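Local coordinates for nucleoporin 53 (Pichia guilliermondii, PDB 3P3D), which is a nuclear pore complex component, represented here by its RNA recognition motif domain, and probably contributes to pore structure and nuclear transport, possibly with phospholipid- or nucleic acid-binding ability, at residues A[9-14]-A[62-67]. Sequence-based numbering, arbitrary orientation.
Sequences AILVFG and NSWTKI
Leu-11 and Trp-64 stand next to each other on one face of the antiparallel sheet of an RNA recognition motif fold, where strand 9-13 runs between strands 64-68 and 89-95. Leu-11 CD2 meets the six-membered part of the indole obliquely, 3.6 Å from Trp-64 CZ3. Chi1 sets Trp-64 CG out over this face, and the turn about CB-CG (chi2 -92°) swings the benzo ring along the strand to Leu-11. Phe-13, the cross-strand neighbour of Trp-64, touches it through the base alone, CB to CB at 3.8 Å, while the phenyl ring leads off toward Ile-94. In the RNA-binding relatives of the fold, such a sheet face carries aromatic residues that stack on bases; here helix 98-104 lies against it, with Val-101 and Leu-104 on Trp-64 and Ala-100 on Leu-11. Farther along, Lys-66 CB packs against Leu-11 CD2, and its amino end has a cation-pi partner in Tyr-96.

The other face is mainly aliphatic and packs under helix 20-27. Ile-10 and Ile-67 rise together from the sheet, Ile-10 CG1 being 3.9 Å from Ile-67 CB. With chi2 anti (-177°), the Ile-67 chain is straight and its terminal CD1 comes up diagonally against both methyls of Val-12; Ile-67 CD1 lies 3.8 Å from Val-12 CG1. Phe-27 covers all three. Thr-65, paired with Val-12, turns its hydroxyl to Tyr-15 OH.

Two reciprocal pairs of backbone hydrogen bonds, Ile-10 with Ile-67 and Val-12 with Thr-65, set the register. Past the non-hydrogen-bonded pair Phe-13/Trp-64, where strand 9-13 ends and strand 64-68 begins, Gly-14 N donates to Ser-63 O at 2.9 Å, tilted 22° from the carbonyl plane; the same oxygen takes a CA-H...O contact from Phe-13 CA at 3.1 Å.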
loop_
_atom_site.group_PDB
_atom_site.type_symbol
_atom_site.label_atom_id
_atom_site.label_comp_id
_atom_site.label_asym_id
_atom_site.label_seq_id
_atom_site.Cartn_x
_atom_site.Cartn_y
_atom_site.Cartn_z
ATOM N N ALA A 9 3.022 -8.060 -3.616
ATOM C CA ALA A 9 3.072 -6.687 -3.130
ATOM C C ALA A 9 2.407 -5.779 -4.133
ATOM O O ALA A 9 2.304 -6.100 -5.316
ATOM C CB ALA A 9 4.505 -6.230 -2.894
ATOM N N ILE A 10 1.971 -4.629 -3.634
ATOM C CA ILE A 10 1.356 -3.621 -4.463
ATOM C C ILE A 10 2.041 -2.329 -4.130
ATOM O O ILE A 10 2.626 -2.192 -3.034
ATOM C CB ILE A 10 -0.198 -3.523 -4.201
ATOM C CG1 ILE A 10 -0.515 -3.073 -2.775
ATOM C CG2 ILE A 10 -0.885 -4.855 -4.494
ATOM C CD1 ILE A 10 -1.995 -2.977 -2.450
ATOM N N LEU A 11 1.965 -1.388 -5.065
ATOM C CA LEU A 11 2.223 0.020 -4.770
ATOM C C LEU A 11 0.922 0.837 -4.649
ATOM O O LEU A 11 0.141 0.860 -5.584
ATOM C CB LEU A 11 3.092 0.585 -5.860
ATOM C CG LEU A 11 4.494 -0.043 -5.897
ATOM C CD1 LEU A 11 5.186 0.292 -7.195
ATOM C CD2 LEU A 11 5.310 0.419 -4.709
ATOM N N VAL A 12 0.672 1.477 -3.501
ATOM C CA VAL A 12 -0.459 2.411 -3.374
ATOM C C VAL A 12 0.068 3.831 -3.431
ATOM O O VAL A 12 1.096 4.135 -2.851
ATOM C CB VAL A 12 -1.345 2.191 -2.096
ATOM C CG1 VAL A 12 -1.787 0.745 -1.970
ATOM C CG2 VAL A 12 -0.623 2.591 -0.856
ATOM N N PHE A 13 -0.635 4.709 -4.134
ATOM C CA PHE A 13 -0.103 6.047 -4.395
ATOM C C PHE A 13 -1.165 7.111 -4.642
ATOM O O PHE A 13 -2.312 6.800 -4.928
ATOM C CB PHE A 13 0.858 5.991 -5.606
ATOM C CG PHE A 13 0.196 5.601 -6.924
ATOM C CD1 PHE A 13 -0.340 6.562 -7.753
ATOM C CD2 PHE A 13 0.132 4.284 -7.331
ATOM C CE1 PHE A 13 -0.941 6.223 -8.940
ATOM C CE2 PHE A 13 -0.473 3.933 -8.553
ATOM C CZ PHE A 13 -1.005 4.896 -9.346
ATOM N N GLY A 14 -0.736 8.369 -4.558
ATOM C CA GLY A 14 -1.537 9.535 -4.937
ATOM C C GLY A 14 -2.180 10.288 -3.778
ATOM O O GLY A 14 -2.985 11.186 -3.994
ATOM N N ASN A 62 7.089 10.006 -0.551
ATOM C CA ASN A 62 5.973 10.918 -0.398
ATOM C C ASN A 62 4.910 10.536 -1.427
ATOM O O ASN A 62 5.214 10.402 -2.618
ATOM C CB ASN A 62 6.425 12.388 -0.516
ATOM C CG ASN A 62 7.087 12.900 0.779
ATOM O OD1 ASN A 62 6.504 13.713 1.516
ATOM N ND2 ASN A 62 8.296 12.392 1.078
ATOM N N SER A 63 3.684 10.323 -0.940
ATOM C CA SER A 63 2.547 9.882 -1.752
ATOM C C SER A 63 2.626 8.462 -2.353
ATOM O O SER A 63 1.927 8.167 -3.316
ATOM C CB SER A 63 2.240 10.903 -2.860
ATOM O OG SER A 63 1.864 12.145 -2.294
ATOM N N TRP A 64 3.438 7.573 -1.799
ATOM C CA TRP A 64 3.387 6.177 -2.249
ATOM C C TRP A 64 3.966 5.213 -1.231
ATOM O O TRP A 64 4.878 5.562 -0.506
ATOM C CB TRP A 64 4.070 5.991 -3.621
ATOM C CG TRP A 64 5.570 6.061 -3.601
ATOM C CD1 TRP A 64 6.350 7.178 -3.791
ATOM C CD2 TRP A 64 6.476 4.974 -3.387
ATOM N NE1 TRP A 64 7.676 6.846 -3.704
ATOM C CE2 TRP A 64 7.786 5.501 -3.458
ATOM C CE3 TRP A 64 6.309 3.600 -3.150
ATOM C CZ2 TRP A 64 8.926 4.704 -3.290
ATOM C CZ3 TRP A 64 7.437 2.809 -2.989
ATOM C CH2 TRP A 64 8.730 3.361 -3.058
ATOM N N THR A 65 3.413 4.007 -1.167
ATOM C CA THR A 65 3.980 2.968 -0.324
ATOM C C THR A 65 3.888 1.650 -1.019
ATOM O O THR A 65 2.945 1.382 -1.742
ATOM C CB THR A 65 3.224 2.753 1.013
ATOM O OG1 THR A 65 2.861 4.006 1.598
ATOM C CG2 THR A 65 4.102 1.971 1.973
ATOM N N LYS A 66 4.851 0.798 -0.749
ATOM C CA LYS A 66 4.719 -0.585 -1.109
ATOM C C LYS A 66 4.032 -1.232 0.052
ATOM O O LYS A 66 4.242 -0.826 1.198
ATOM C CB LYS A 66 6.089 -1.177 -1.361
ATOM C CG LYS A 66 6.154 -2.649 -1.679
ATOM C CD LYS A 66 7.649 -3.008 -1.813
ATOM C CE LYS A 66 7.957 -4.445 -1.522
ATOM N NZ LYS A 66 7.475 -5.255 -2.669
ATOM N N ILE A 67 3.166 -2.199 -0.254
ATOM C CA ILE A 67 2.476 -3.002 0.760
ATOM C C ILE A 67 2.572 -4.448 0.314
ATOM O O ILE A 67 2.323 -4.742 -0.828
ATOM C CB ILE A 67 0.971 -2.641 0.840
ATOM C CG1 ILE A 67 0.765 -1.164 1.180
ATOM C CG2 ILE A 67 0.253 -3.541 1.810
ATOM C CD1 ILE A 67 -0.723 -0.812 1.323
#